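Local coordinates for protein Amy13K (PDB 6B3P) that binds starch-type glucan chains through two family 26 carbohydrate-binding modules, probably helping a surface-anchored amylase of a gut bacterium hold its substrate, at residues A[58-63]-A[70-75]; A[106-111]-A[148-153]; A[122-127]-A[157-162]; A[174-179]-A[193-198]. All blocks are in the same frame, centred on the assembly; numbering follows the deposited sequence.

How the interactions relate
Along the chain interaction 1 comes first, in one family 26 starch-binding module, and the other three follow in or beside the second. Interactions 1 and 4 each carry glycan-pocket residues; their centres lie about 40 Å apart on opposite sides of the chain's centre, so the two sugar sites are well separated. Interactions 2 and 3 alternate along the chain and share strand 150-157, which pairs with strand 101-108 in interaction 2 and leads into the loop of interaction 3, about 24 Å away between centres. Interactions 2 and 4, centres about 13 Å apart, touch where the ring of Tyr107 meets the 174-179 and 193-198 segments.

Interaction 1 of 4, residues A[58-63]-A[70-75]. With GLC (alpha-D-glucopyranose), chain C.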
loop_
_atom_site.group_PDB
_atom_site.type_symbol
_atom_site.label_atom_id
_atom_site.label_comp_id
_atom_site.label_asym_id
_atom_site.label_seq_id
_atom_site.Cartn_x
_atom_site.Cartn_y
_atom_site.Cartn_z
ATOM N N SER A 58 6.789 8.344 -18.604
ATOM C CA SER A 58 8.206 8.018 -18.547
ATOM C C SER A 58 8.664 8.056 -17.100
ATOM O O SER A 58 8.172 8.866 -16.316
ATOM C CB SER A 58 9.024 8.995 -19.387
ATOM O OG SER A 58 8.692 8.879 -20.756
ATOM N N LEU A 59 9.606 7.180 -16.761
ATOM C CA LEU A 59 10.156 7.101 -15.413
ATOM C C LEU A 59 11.657 7.360 -15.437
ATOM O O LEU A 59 12.380 6.790 -16.254
ATOM C CB LEU A 59 9.869 5.728 -14.796
ATOM C CG LEU A 59 10.661 5.358 -13.536
ATOM C CD1 LEU A 59 10.216 6.191 -12.339
ATOM C CD2 LEU A 59 10.543 3.870 -13.242
ATOM N N ILE A 60 12.113 8.225 -14.538
ATOM C CA ILE A 60 13.538 8.410 -14.298
ATOM C C ILE A 60 13.840 8.147 -12.830
ATOM O O ILE A 60 13.419 8.902 -11.952
ATOM C CB ILE A 60 14.015 9.826 -14.678
ATOM C CG1 ILE A 60 13.880 10.037 -16.188
ATOM C CG2 ILE A 60 15.474 10.037 -14.256
ATOM C CD1 ILE A 60 14.149 11.460 -16.641
ATOM N N LEU A 61 14.556 7.057 -12.574
ATOM C CA LEU A 61 15.055 6.755 -11.241
ATOM C C LEU A 61 16.335 7.555 -11.006
ATOM O O LEU A 61 17.177 7.666 -11.896
ATOM C CB LEU A 61 15.302 5.254 -11.087
ATOM C CG LEU A 61 14.047 4.377 -11.168
ATOM C CD1 LEU A 61 14.415 2.922 -11.425
ATOM C CD2 LEU A 61 13.225 4.503 -9.891
ATOM N N ASN A 62 16.471 8.114 -9.808
ATOM C CA ASN A 62 17.560 9.041 -9.507
ATOM C C ASN A 62 17.929 8.990 -8.025
ATOM O O ASN A 62 17.234 8.353 -7.237
ATOM C CB ASN A 62 17.163 10.465 -9.915
ATOM C CG ASN A 62 15.949 10.973 -9.161
ATOM O OD1 ASN A 62 16.005 11.187 -7.952
ATOM N ND2 ASN A 62 14.844 11.182 -9.878
ATOM N N ASP A 63 19.017 9.660 -7.645
ATOM C CA ASP A 63 19.445 9.673 -6.245
ATOM C C ASP A 63 18.901 10.896 -5.505
ATOM O O ASP A 63 19.593 11.501 -4.684
ATOM C CB ASP A 63 20.978 9.613 -6.140
ATOM C CG ASP A 63 21.674 10.770 -6.836
ATOM O OD1 ASP A 63 20.994 11.669 -7.371
ATOM O OD2 ASP A 63 22.923 10.777 -6.838
ATOM N N LEU A 70 19.287 7.427 -13.728
ATOM C CA LEU A 70 19.303 6.401 -14.757
ATOM C C LEU A 70 18.561 6.886 -15.996
ATOM O O LEU A 70 17.834 7.878 -15.952
ATOM C CB LEU A 70 18.677 5.109 -14.233
ATOM C CG LEU A 70 19.241 4.590 -12.909
ATOM C CD1 LEU A 70 18.587 3.267 -12.544
ATOM C CD2 LEU A 70 20.758 4.443 -12.965
ATOM N N LYS A 71 18.753 6.175 -17.100
ATOM C CA LYS A 71 18.100 6.502 -18.360
ATOM C C LYS A 71 16.584 6.318 -18.259
ATOM O O LYS A 71 16.103 5.441 -17.541
ATOM C CB LYS A 71 18.667 5.625 -19.475
ATOM C CG LYS A 71 18.541 6.206 -20.867
ATOM C CD LYS A 71 18.645 5.106 -21.907
ATOM C CE LYS A 71 18.623 5.659 -23.320
ATOM N NZ LYS A 71 18.684 4.568 -24.330
ATOM N N ASP A 72 15.839 7.149 -18.982
ATOM C CA ASP A 72 14.376 7.083 -18.983
ATOM C C ASP A 72 13.866 5.716 -19.430
ATOM O O ASP A 72 14.420 5.117 -20.350
ATOM C CB ASP A 72 13.783 8.150 -19.909
ATOM C CG ASP A 72 14.375 9.525 -19.683
ATOM O OD1 ASP A 72 15.589 9.624 -19.404
ATOM O OD2 ASP A 72 13.619 10.513 -19.800
ATOM N N VAL A 73 12.808 5.235 -18.777
ATOM C CA VAL A 73 12.071 4.069 -19.261
ATOM C C VAL A 73 10.572 4.366 -19.295
ATOM O O VAL A 73 10.065 5.156 -18.496
ATOM C CB VAL A 73 12.320 2.813 -18.397
ATOM C CG1 VAL A 73 13.795 2.434 -18.426
ATOM C CG2 VAL A 73 11.840 3.021 -16.963
ATOM N N THR A 74 9.874 3.722 -20.224
ATOM C CA THR A 74 8.447 3.950 -20.425
ATOM C C THR A 74 7.593 3.065 -19.524
ATOM O O THR A 74 7.812 1.857 -19.432
ATOM C CB THR A 74 8.041 3.693 -21.898
ATOM O OG1 THR A 74 8.735 4.605 -22.756
ATOM C CG2 THR A 74 6.536 3.865 -22.097
ATOM N N LEU A 75 6.623 3.684 -18.859
ATOM C CA LEU A 75 5.587 2.962 -18.135
ATOM C C LEU A 75 4.317 2.960 -18.984
ATOM O O LEU A 75 3.627 3.975 -19.085
ATOM C CB LEU A 75 5.323 3.602 -16.770
ATOM C CG LEU A 75 6.537 3.888 -15.883
ATOM C CD1 LEU A 75 6.077 4.524 -14.574
ATOM C CD2 LEU A 75 7.357 2.627 -15.624
HETATM C C1 GLC C . 13.446 15.063 -17.726
HETATM C C2 GLC C . 13.904 14.449 -19.023
HETATM C C3 GLC C . 13.451 15.260 -20.222
HETATM C C4 GLC C . 11.965 15.566 -20.122
HETATM C C5 GLC C . 11.617 16.132 -18.755
HETATM C C6 GLC C . 10.133 16.414 -18.547
HETATM O O2 GLC C . 15.288 14.328 -18.958
HETATM O O3 GLC C . 13.762 14.599 -21.409
HETATM O O4 GLC C . 11.639 16.459 -21.163
HETATM O O5 GLC C . 12.057 15.243 -17.773
HETATM O O6 GLC C . 9.823 16.983 -17.305
HETATM O O HOH W 1 10.543 6.924 -21.811
HETATM O O HOH W 2 14.796 5.295 -15.031
#
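Leu59 packs with Val73 and Leu75 on the tight side of this contact. Its CB lies 4.0 Å from Val73 CG2, the two side chains running side by side in the same direction, and also meets the branch point of Leu75. With CG anti to the backbone N (chi1 166°), Leu59 swings its CD2 methyl toward both neighbours. Branched aliphatic residues suit this face, where Ile5 of strand 2-8 and Tyr85 of strand 82-87 add further cover. Two backbone bonds, Leu59 N to Val73 O at 2.7 Å and Val73 N to Leu59 O at 3.0 Å, mark the hydrogen-bonded pair of an antiparallel beta hairpin formed by strands 57-62 and 73-75, at one margin of the module's sheet. Beyond this pair a water stands between the two backbones: it accepts from Leu61 N and donates to the carbonyls of Leu59 and Lys71, before Leu70 N closes on Leu61 O. The loose, solvent side is polar: Ser58 OG and the exposed Thr74 OG1, short hydroxyl side chains, are bridged by a single water. At the sugar pocket the packing is close again. Alongside the buried Ile60, the carboxylate of Asp72 brings OD2 to 3.3 Å from CD1, while that oxygen is hydrogen-bonded to the hydroxyl of Tyr20, another pocket residue. Ile60 CD1 reaches the glucan itself, 3.8 Å from C1 of the chain C glucose.

Interaction 2 of 4, residues A[106-111]-A[148-153]; sequences HYLASG and LGWYDV
His106 to Leu108 pair with Trp150 to Asp152 as antiparallel neighbours in the beta-sheet of the second starch-binding module, joining strand 101-108 to the outermost strand 150-157. The backbone bonds come first: Tyr107 and Tyr151 exchange N-H and C=O, each at 2.7 Å between N and O, and Ala109 N continues the pairing to Gly149 O. Glycine suits position 149, where a side chain would jam against the preceding carbonyl. Among the apolar contacts, Leu108 CB sits over the six-membered ring of Trp150, 3.5 Å from its centroid and 4° off the normal. Leu108 CG lies anti to the backbone N (chi1 176°), carrying CD1 toward the five-membered ring; an alanine in place of Trp150 would probably leave Leu108 without this platform and open a gap beside Trp208, which meets the indole edge-to-face. Past the strand end, the small Ala109 puts CB 3.6 Å from CE1 of Tyr151, whose side chain lies on the face of Tyr107. The polar side-chain bond joins His106 and Asp152. Glu188 takes the ring's other nitrogen and Asn144 the carboxylate's other oxygen, so both groups are held at two points. His106 ND1 donates to Asp152 OD1 at 2.5 Å, nearly in the imidazole plane but 52° out of the carboxylate plane.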
loop_
_atom_site.group_PDB
_atom_site.type_symbol
_atom_site.label_atom_id
_atom_site.label_comp_id
_atom_site.label_asym_id
_atom_site.label_seq_id
_atom_site.Cartn_x
_atom_site.Cartn_y
_atom_site.Cartn_z
ATOM N N HIS A 106 -5.180 0.289 8.453
ATOM C CA HIS A 106 -5.253 1.085 9.671
ATOM C C HIS A 106 -6.699 1.459 9.976
ATOM O O HIS A 106 -7.418 1.927 9.093
ATOM C CB HIS A 106 -4.410 2.356 9.539
ATOM C CG HIS A 106 -2.997 2.107 9.113
ATOM N ND1 HIS A 106 -2.084 1.450 9.911
ATOM C CD2 HIS A 106 -2.335 2.433 7.978
ATOM C CE1 HIS A 106 -0.924 1.380 9.284
ATOM N NE2 HIS A 106 -1.050 1.970 8.108
ATOM N N TYR A 107 -7.121 1.248 11.219
ATOM C CA TYR A 107 -8.459 1.643 11.647
ATOM C C TYR A 107 -8.421 2.643 12.795
ATOM O O TYR A 107 -7.733 2.435 13.794
ATOM C CB TYR A 107 -9.279 0.428 12.071
ATOM C CG TYR A 107 -10.677 0.799 12.497
ATOM C CD1 TYR A 107 -11.578 1.335 11.586
ATOM C CD2 TYR A 107 -11.096 0.628 13.810
ATOM C CE1 TYR A 107 -12.858 1.685 11.967
ATOM C CE2 TYR A 107 -12.376 0.975 14.202
ATOM C CZ TYR A 107 -13.252 1.503 13.276
ATOM O OH TYR A 107 -14.526 1.847 13.661
ATOM N N LEU A 108 -9.183 3.720 12.642
ATOM C CA LEU A 108 -9.292 4.749 13.665
ATOM C C LEU A 108 -10.438 4.444 14.619
ATOM O O LEU A 108 -11.603 4.678 14.295
ATOM C CB LEU A 108 -9.507 6.116 13.022
ATOM C CG LEU A 108 -9.736 7.289 13.975
ATOM C CD1 LEU A 108 -8.533 7.498 14.874
ATOM C CD2 LEU A 108 -10.032 8.538 13.174
ATOM N N ALA A 109 -10.105 3.926 15.795
ATOM C CA ALA A 109 -11.112 3.621 16.802
ATOM C C ALA A 109 -11.483 4.874 17.589
ATOM O O ALA A 109 -10.619 5.533 18.170
ATOM C CB ALA A 109 -10.615 2.538 17.740
ATOM N N SER A 110 -12.774 5.192 17.596
ATOM C CA SER A 110 -13.292 6.344 18.327
ATOM C C SER A 110 -14.499 5.956 19.170
ATOM O O SER A 110 -15.549 5.595 18.639
ATOM C CB SER A 110 -13.679 7.470 17.367
ATOM O OG SER A 110 -14.513 8.420 18.008
ATOM N N GLY A 111 -14.340 6.040 20.486
ATOM C CA GLY A 111 -15.431 5.795 21.411
ATOM C C GLY A 111 -16.074 4.430 21.255
ATOM O O GLY A 111 -17.299 4.314 21.222
ATOM N N LEU A 148 -2.169 8.209 17.493
ATOM C CA LEU A 148 -3.146 8.089 18.567
ATOM C C LEU A 148 -4.543 7.740 18.060
ATOM O O LEU A 148 -5.109 8.446 17.225
ATOM C CB LEU A 148 -3.201 9.394 19.368
ATOM C CG LEU A 148 -4.158 9.425 20.559
ATOM C CD1 LEU A 148 -3.580 8.648 21.729
ATOM C CD2 LEU A 148 -4.464 10.857 20.960
ATOM N N GLY A 149 -5.088 6.644 18.580
ATOM C CA GLY A 149 -6.451 6.240 18.282
ATOM C C GLY A 149 -6.544 5.264 17.126
ATOM O O GLY A 149 -7.613 4.716 16.861
ATOM N N TRP A 150 -5.425 5.044 16.441
ATOM C CA TRP A 150 -5.388 4.122 15.311
ATOM C C TRP A 150 -4.958 2.724 15.741
ATOM O O TRP A 150 -4.168 2.568 16.674
ATOM C CB TRP A 150 -4.440 4.637 14.228
ATOM C CG TRP A 150 -4.930 5.862 13.519
ATOM C CD1 TRP A 150 -4.697 7.159 13.869
ATOM C CD2 TRP A 150 -5.732 5.904 12.332
ATOM N NE1 TRP A 150 -5.304 8.008 12.975
ATOM C CE2 TRP A 150 -5.946 7.262 12.021
ATOM C CE3 TRP A 150 -6.291 4.927 11.502
ATOM C CZ2 TRP A 150 -6.694 7.667 10.919
ATOM C CZ3 TRP A 150 -7.033 5.332 10.408
ATOM C CH2 TRP A 150 -7.227 6.689 10.126
ATOM N N TYR A 151 -5.487 1.717 15.053
ATOM C CA TYR A 151 -5.073 0.332 15.248
ATOM C C TYR A 151 -4.697 -0.265 13.900
ATOM O O TYR A 151 -5.213 0.155 12.865
ATOM C CB TYR A 151 -6.181 -0.487 15.910
ATOM C CG TYR A 151 -6.464 -0.084 17.339
ATOM C CD1 TYR A 151 -7.146 1.092 17.627
ATOM C CD2 TYR A 151 -6.058 -0.882 18.400
ATOM C CE1 TYR A 151 -7.408 1.466 18.930
ATOM C CE2 TYR A 151 -6.317 -0.517 19.709
ATOM C CZ TYR A 151 -6.992 0.657 19.967
ATOM O OH TYR A 151 -7.251 1.022 21.267
ATOM N N ASP A 152 -3.802 -1.247 13.920
ATOM C CA ASP A 152 -3.267 -1.823 12.692
ATOM C C ASP A 152 -3.546 -3.316 12.581
ATOM O O ASP A 152 -3.560 -4.033 13.581
ATOM C CB ASP A 152 -1.757 -1.590 12.611
ATOM C CG ASP A 152 -1.373 -0.147 12.853
ATOM O OD1 ASP A 152 -2.083 0.753 12.356
ATOM O OD2 ASP A 152 -0.360 0.089 13.544
ATOM N N VAL A 153 -3.773 -3.767 11.353
ATOM C CA VAL A 153 -3.804 -5.189 11.045
ATOM C C VAL A 153 -3.070 -5.404 9.726
ATOM O O VAL A 153 -3.160 -4.582 8.811
ATOM C CB VAL A 153 -5.246 -5.740 10.958
ATOM C CG1 VAL A 153 -5.997 -5.123 9.786
ATOM C CG2 VAL A 153 -5.232 -7.262 10.854
#

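Interaction 3 of 4, residues A[122-127]-A[157-162]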
loop_
_atom_site.group_PDB
_atom_site.type_symbol
_atom_site.label_atom_id
_atom_site.label_comp_id
_atom_site.label_asym_id
_atom_site.label_seq_id
_atom_site.Cartn_x
_atom_site.Cartn_y
_atom_site.Cartn_z
ATOM N N GLY A 122 -12.344 -14.349 2.807
ATOM C CA GLY A 122 -12.191 -14.259 1.365
ATOM C C GLY A 122 -10.758 -14.328 0.869
ATOM O O GLY A 122 -10.519 -14.303 -0.339
ATOM N N ALA A 123 -9.803 -14.421 1.789
ATOM C CA ALA A 123 -8.389 -14.435 1.418
ATOM C C ALA A 123 -7.934 -15.828 0.986
ATOM O O ALA A 123 -8.642 -16.815 1.182
ATOM C CB ALA A 123 -7.534 -13.938 2.577
ATOM N N ASP A 124 -6.748 -15.895 0.388
ATOM C CA ASP A 124 -6.160 -17.169 -0.019
ATOM C C ASP A 124 -5.804 -18.003 1.210
ATOM O O ASP A 124 -5.592 -17.462 2.295
ATOM C CB ASP A 124 -4.919 -16.930 -0.888
ATOM C CG ASP A 124 -4.228 -18.220 -1.291
ATOM O OD1 ASP A 124 -4.781 -18.953 -2.138
ATOM O OD2 ASP A 124 -3.128 -18.493 -0.769
ATOM N N ALA A 125 -5.743 -19.321 1.035
ATOM C CA ALA A 125 -5.446 -20.241 2.133
ATOM C C ALA A 125 -4.084 -19.975 2.776
ATOM O O ALA A 125 -3.852 -20.357 3.923
ATOM C CB ALA A 125 -5.513 -21.678 1.636
ATOM N N SER A 126 -3.186 -19.327 2.038
ATOM C CA SER A 126 -1.845 -19.042 2.545
ATOM C C SER A 126 -1.835 -17.842 3.489
ATOM O O SER A 126 -0.795 -17.501 4.053
ATOM C CB SER A 126 -0.876 -18.787 1.387
ATOM O OG SER A 126 -1.173 -17.568 0.727
ATOM N N ALA A 127 -2.993 -17.210 3.661
ATOM C CA ALA A 127 -3.087 -15.962 4.413
ATOM C C ALA A 127 -2.662 -16.113 5.873
ATOM O O ALA A 127 -2.979 -17.108 6.526
ATOM C CB ALA A 127 -4.509 -15.412 4.339
ATOM N N GLN A 157 -0.310 -12.653 2.057
ATOM C CA GLN A 157 -0.684 -13.777 1.198
ATOM C C GLN A 157 0.418 -14.105 0.201
ATOM O O GLN A 157 1.242 -13.252 -0.126
ATOM C CB GLN A 157 -1.974 -13.473 0.435
ATOM C CG GLN A 157 -3.134 -13.017 1.299
ATOM C CD GLN A 157 -4.366 -12.699 0.480
ATOM O OE1 GLN A 157 -5.109 -13.596 0.084
ATOM N NE2 GLN A 157 -4.587 -11.415 0.215
ATOM N N ASP A 158 0.422 -15.344 -0.283
ATOM C CA ASP A 158 1.364 -15.761 -1.315
ATOM C C ASP A 158 0.900 -15.322 -2.700
ATOM O O ASP A 158 1.701 -15.243 -3.633
ATOM C CB ASP A 158 1.553 -17.279 -1.293
ATOM C CG ASP A 158 2.221 -17.765 -0.019
ATOM O OD1 ASP A 158 2.621 -16.919 0.806
ATOM O OD2 ASP A 158 2.354 -18.993 0.157
ATOM N N VAL A 159 -0.395 -15.040 -2.824
ATOM C CA VAL A 159 -0.979 -14.633 -4.095
ATOM C C VAL A 159 -1.762 -13.335 -3.945
ATOM O O VAL A 159 -2.125 -12.933 -2.838
ATOM C CB VAL A 159 -1.906 -15.728 -4.671
ATOM C CG1 VAL A 159 -1.125 -17.018 -4.899
ATOM C CG2 VAL A 159 -3.106 -15.972 -3.751
ATOM N N LYS A 160 -2.021 -12.691 -5.076
ATOM C CA LYS A 160 -2.671 -11.390 -5.109
ATOM C C LYS A 160 -4.189 -11.539 -5.099
ATOM O O LYS A 160 -4.839 -11.432 -6.141
ATOM C CB LYS A 160 -2.217 -10.628 -6.350
ATOM C CG LYS A 160 -2.653 -9.188 -6.419
ATOM C CD LYS A 160 -2.060 -8.553 -7.658
ATOM C CE LYS A 160 -2.669 -7.206 -7.951
ATOM N NZ LYS A 160 -4.105 -7.310 -8.338
ATOM N N GLN A 161 -4.748 -11.781 -3.916
ATOM C CA GLN A 161 -6.175 -12.050 -3.788
ATOM C C GLN A 161 -6.885 -10.989 -2.963
ATOM O O GLN A 161 -6.483 -10.689 -1.838
ATOM C CB GLN A 161 -6.398 -13.425 -3.158
ATOM C CG GLN A 161 -7.845 -13.896 -3.220
ATOM C CD GLN A 161 -7.984 -15.400 -3.090
ATOM O OE1 GLN A 161 -7.283 -16.159 -3.759
ATOM N NE2 GLN A 161 -8.896 -15.837 -2.228
ATOM N N ASN A 162 -7.944 -10.424 -3.533
ATOM C CA ASN A 162 -8.796 -9.497 -2.804
ATOM C C ASN A 162 -9.495 -10.227 -1.667
ATOM O O ASN A 162 -9.686 -11.443 -1.718
ATOM C CB ASN A 162 -9.829 -8.854 -3.733
ATOM C CG ASN A 162 -9.191 -8.017 -4.829
ATOM O OD1 ASN A 162 -8.029 -7.624 -4.731
ATOM N ND2 ASN A 162 -9.956 -7.734 -5.877
HETATM O O HOH W 3 -6.586 -18.739 -4.104
HETATM O O HOH W 4 1.482 -15.759 3.176
#
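Gln157 reaches from the end of its strand into the loop 122-127, and its long side chain suits the span. CB passes 4.2 Å from Ser126 OG, and CG lies against the methyl of Ala127. The chain runs on extended (chi2 179°) to carry the amide carbon CD beside Ala123 CB. At the tip the two ends of the amide divide their work: OE1 accepts from Asp124 N at 2.8 Å with a nearly straight 170° bond, and NE2 turns back to its own loop, donating to Gln161 O on a lone pair in the carbonyl plane. Gln161 reaches back across the contact, NE2 donating to Gly122 O at 2.9 Å, with that oxygen nearly in the plane of its amide. Asp124 shapes the facing loop as an Asx turn at the start of a type I beta turn: OD2 accepts from Ser126 N and, through its anti lone pair, from Ser126 OG at 2.6 Å. Thus anchored, that hydroxyl accepts from Asp158 N at 2.9 Å. Val159 CG2 packs against the Asp124 carboxylate, and a water joins Asp124 OD1 to Gln161 OE1. The contact thereby ties the loop leaving strand 116-121 to the connection between strands 150-157 and 163-168, with Phe163 lying against Ala123 and Gln157.

Interaction 4 of 4, residues A[174-179]-A[193-198]. With GLC (alpha-D-glucopyranose), chain D; GLC (alpha-D-glucopyranose), chain B; FMT (formic acid), chain O.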
loop_
_atom_site.group_PDB
_atom_site.type_symbol
_atom_site.label_atom_id
_atom_site.label_comp_id
_atom_site.label_asym_id
_atom_site.label_seq_id
_atom_site.Cartn_x
_atom_site.Cartn_y
_atom_site.Cartn_z
ATOM N N GLN A 174 -19.266 -2.083 15.068
ATOM C CA GLN A 174 -18.472 -2.621 13.971
ATOM C C GLN A 174 -18.572 -1.728 12.739
ATOM O O GLN A 174 -19.479 -0.904 12.634
ATOM C CB GLN A 174 -18.928 -4.040 13.622
ATOM C CG GLN A 174 -20.305 -4.110 12.968
ATOM C CD GLN A 174 -20.712 -5.526 12.609
ATOM O OE1 GLN A 174 -20.826 -5.873 11.432
ATOM N NE2 GLN A 174 -20.940 -6.351 13.622
ATOM N N THR A 175 -17.640 -1.906 11.807
ATOM C CA THR A 175 -17.656 -1.169 10.548
ATOM C C THR A 175 -18.563 -1.852 9.533
ATOM O O THR A 175 -19.009 -2.980 9.743
ATOM C CB THR A 175 -16.240 -1.053 9.937
ATOM O OG1 THR A 175 -15.755 -2.357 9.593
ATOM C CG2 THR A 175 -15.276 -0.399 10.912
ATOM N N ASP A 176 -18.831 -1.162 8.429
ATOM C CA ASP A 176 -19.392 -1.807 7.250
ATOM C C ASP A 176 -18.401 -2.844 6.750
ATOM O O ASP A 176 -17.243 -2.860 7.170
ATOM C CB ASP A 176 -19.673 -0.796 6.134
ATOM C CG ASP A 176 -20.764 0.190 6.491
ATOM O OD1 ASP A 176 -21.721 -0.203 7.188
ATOM O OD2 ASP A 176 -20.670 1.358 6.058
ATOM N N ASN A 177 -18.849 -3.706 5.847
ATOM C CA ASN A 177 -17.929 -4.565 5.122
ATOM C C ASN A 177 -16.897 -3.730 4.384
ATOM O O ASN A 177 -17.255 -2.849 3.604
ATOM C CB ASN A 177 -18.669 -5.436 4.119
ATOM C CG ASN A 177 -19.499 -6.512 4.774
ATOM O OD1 ASN A 177 -19.659 -6.548 5.997
ATOM N ND2 ASN A 177 -20.040 -7.399 3.951
ATOM N N ILE A 178 -15.623 -4.010 4.632
ATOM C CA ILE A 178 -14.537 -3.349 3.918
ATOM C C ILE A 178 -14.022 -4.277 2.827
ATOM O O ILE A 178 -13.431 -5.310 3.121
ATOM C CB ILE A 178 -13.382 -2.967 4.862
ATOM C CG1 ILE A 178 -13.889 -2.075 5.999
ATOM C CG2 ILE A 178 -12.272 -2.254 4.090
ATOM C CD1 ILE A 178 -13.017 -2.115 7.228
ATOM N N ASP A 179 -14.252 -3.906 1.572
ATOM C CA ASP A 179 -13.797 -4.708 0.442
ATOM C C ASP A 179 -12.402 -4.264 0.019
ATOM O O ASP A 179 -12.229 -3.198 -0.571
ATOM C CB ASP A 179 -14.772 -4.602 -0.731
ATOM C CG ASP A 179 -16.153 -5.131 -0.390
ATOM O OD1 ASP A 179 -16.269 -5.964 0.535
ATOM O OD2 ASP A 179 -17.124 -4.717 -1.055
ATOM N N GLY A 193 -14.797 5.270 10.947
ATOM C CA GLY A 193 -16.239 5.198 11.079
ATOM C C GLY A 193 -16.737 3.849 11.547
ATOM O O GLY A 193 -15.953 2.969 11.901
ATOM N N THR A 194 -18.057 3.700 11.554
ATOM C CA THR A 194 -18.707 2.453 11.932
ATOM C C THR A 194 -19.829 2.181 10.934
ATOM O O THR A 194 -19.900 2.837 9.894
ATOM C CB THR A 194 -19.257 2.513 13.372
ATOM O OG1 THR A 194 -20.090 3.668 13.524
ATOM C CG2 THR A 194 -18.110 2.581 14.372
ATOM N N LYS A 195 -20.692 1.217 11.242
ATOM C CA LYS A 195 -21.775 0.830 10.341
ATOM C C LYS A 195 -22.582 2.040 9.883
ATOM O O LYS A 195 -23.027 2.847 10.700
ATOM C CB LYS A 195 -22.703 -0.177 11.018
ATOM C CG LYS A 195 -23.620 -0.918 10.060
ATOM C CD LYS A 195 -22.957 -2.165 9.501
ATOM C CE LYS A 195 -23.849 -2.856 8.486
ATOM N NZ LYS A 195 -23.303 -4.176 8.068
ATOM N N GLY A 196 -22.763 2.158 8.570
ATOM C CA GLY A 196 -23.486 3.275 7.993
ATOM C C GLY A 196 -22.591 4.462 7.682
ATOM O O GLY A 196 -22.958 5.323 6.883
ATOM N N ASP A 197 -21.414 4.504 8.303
ATOM C CA ASP A 197 -20.537 5.667 8.201
ATOM C C ASP A 197 -19.072 5.269 8.000
ATOM O O ASP A 197 -18.161 5.995 8.397
ATOM C CB ASP A 197 -20.685 6.535 9.458
ATOM C CG ASP A 197 -20.059 7.910 9.303
ATOM O OD1 ASP A 197 -20.081 8.459 8.181
ATOM O OD2 ASP A 197 -19.541 8.441 10.309
ATOM N N THR A 198 -18.852 4.120 7.372
ATOM C CA THR A 198 -17.499 3.619 7.148
ATOM C C THR A 198 -16.888 4.222 5.885
ATOM O O THR A 198 -17.485 4.164 4.809
ATOM C CB THR A 198 -17.483 2.081 7.038
ATOM O OG1 THR A 198 -18.037 1.507 8.229
ATOM C CG2 THR A 198 -16.061 1.558 6.846
HETATM C C1 GLC D . -19.703 -10.728 8.004
HETATM C C2 GLC D . -20.327 -9.857 6.950
HETATM C C3 GLC D . -21.144 -10.688 5.992
HETATM C C4 GLC D . -20.323 -11.822 5.448
HETATM C C5 GLC D . -19.753 -12.629 6.584
HETATM C C6 GLC D . -18.905 -13.778 6.086
HETATM O O2 GLC D . -21.102 -8.859 7.562
HETATM O O3 GLC D . -21.574 -9.896 4.930
HETATM O O4 GLC D . -21.108 -12.599 4.552
HETATM O O5 GLC D . -18.986 -11.776 7.396
HETATM O O6 GLC D . -18.422 -14.603 7.115
HETATM C C1 GLC B . -21.163 -11.297 12.987
HETATM C C2 GLC B . -21.081 -9.934 12.319
HETATM C C3 GLC B . -21.319 -10.011 10.845
HETATM C C4 GLC B . -20.415 -11.044 10.249
HETATM C C5 GLC B . -20.588 -12.373 10.949
HETATM C C6 GLC B . -19.655 -13.423 10.409
HETATM O O1 GLC B . -22.505 -11.782 13.090
HETATM O O2 GLC B . -22.021 -9.060 12.852
HETATM O O3 GLC B . -21.052 -8.774 10.227
HETATM O O4 GLC B . -20.728 -11.159 8.881
HETATM O O5 GLC B . -20.322 -12.199 12.300
HETATM O O6 GLC B . -19.931 -14.688 10.925
HETATM C C FMT O . -21.854 0.078 14.830
HETATM O O1 FMT O . -22.331 -1.051 14.710
HETATM O O2 FMT O . -22.232 1.019 14.133
HETATM O O HOH W 5 -20.349 -5.085 8.544
HETATM O O HOH W 6 -20.925 3.892 4.810
HETATM O O HOH W 7 -18.708 1.916 3.639
HETATM O O HOH W 8 -21.791 -3.750 5.008
#
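The glycan pocket of the second starch-binding module is lined here by Gln174 and Asn177, on a loop that leads into strand 178-180 of its beta-sheet and is braced by the type II turn Thr194 to Asp197. Two carboxamides suit sugar binding because each offers a donor and an acceptor to neighbouring hydroxyls: Gln174 NE2 donates to O2 of the chain B glucose at 3.0 Å while OE1 accepts from its O3, and Asn177 ND2 donates to O3 of the chain D glucose at 3.1 Å while OD1 accepts from O2. Behind them, Lys195 N bonds to Gln174 O. Asp176, whose CG stands anti to its carbonyl carbon (chi1 -66°), turns its carboxylate to the turn, where OD1 takes Gly196 N at 2.9 Å on the syn side, 26° out of the carboxylate plane. The aliphatic part of Lys195 crosses that oxygen, CD at 3.3 Å, with the ammonium beyond salt-bridge range. Replacing Asp176 with a leucine would probably leave Gly196 N without its acceptor and let the turn shift behind the sugar-binding loop. Thr198 OG1 completes the brace, accepting from Asp176 N at 2.8 Å, with the N-H aimed almost directly at the oxygen.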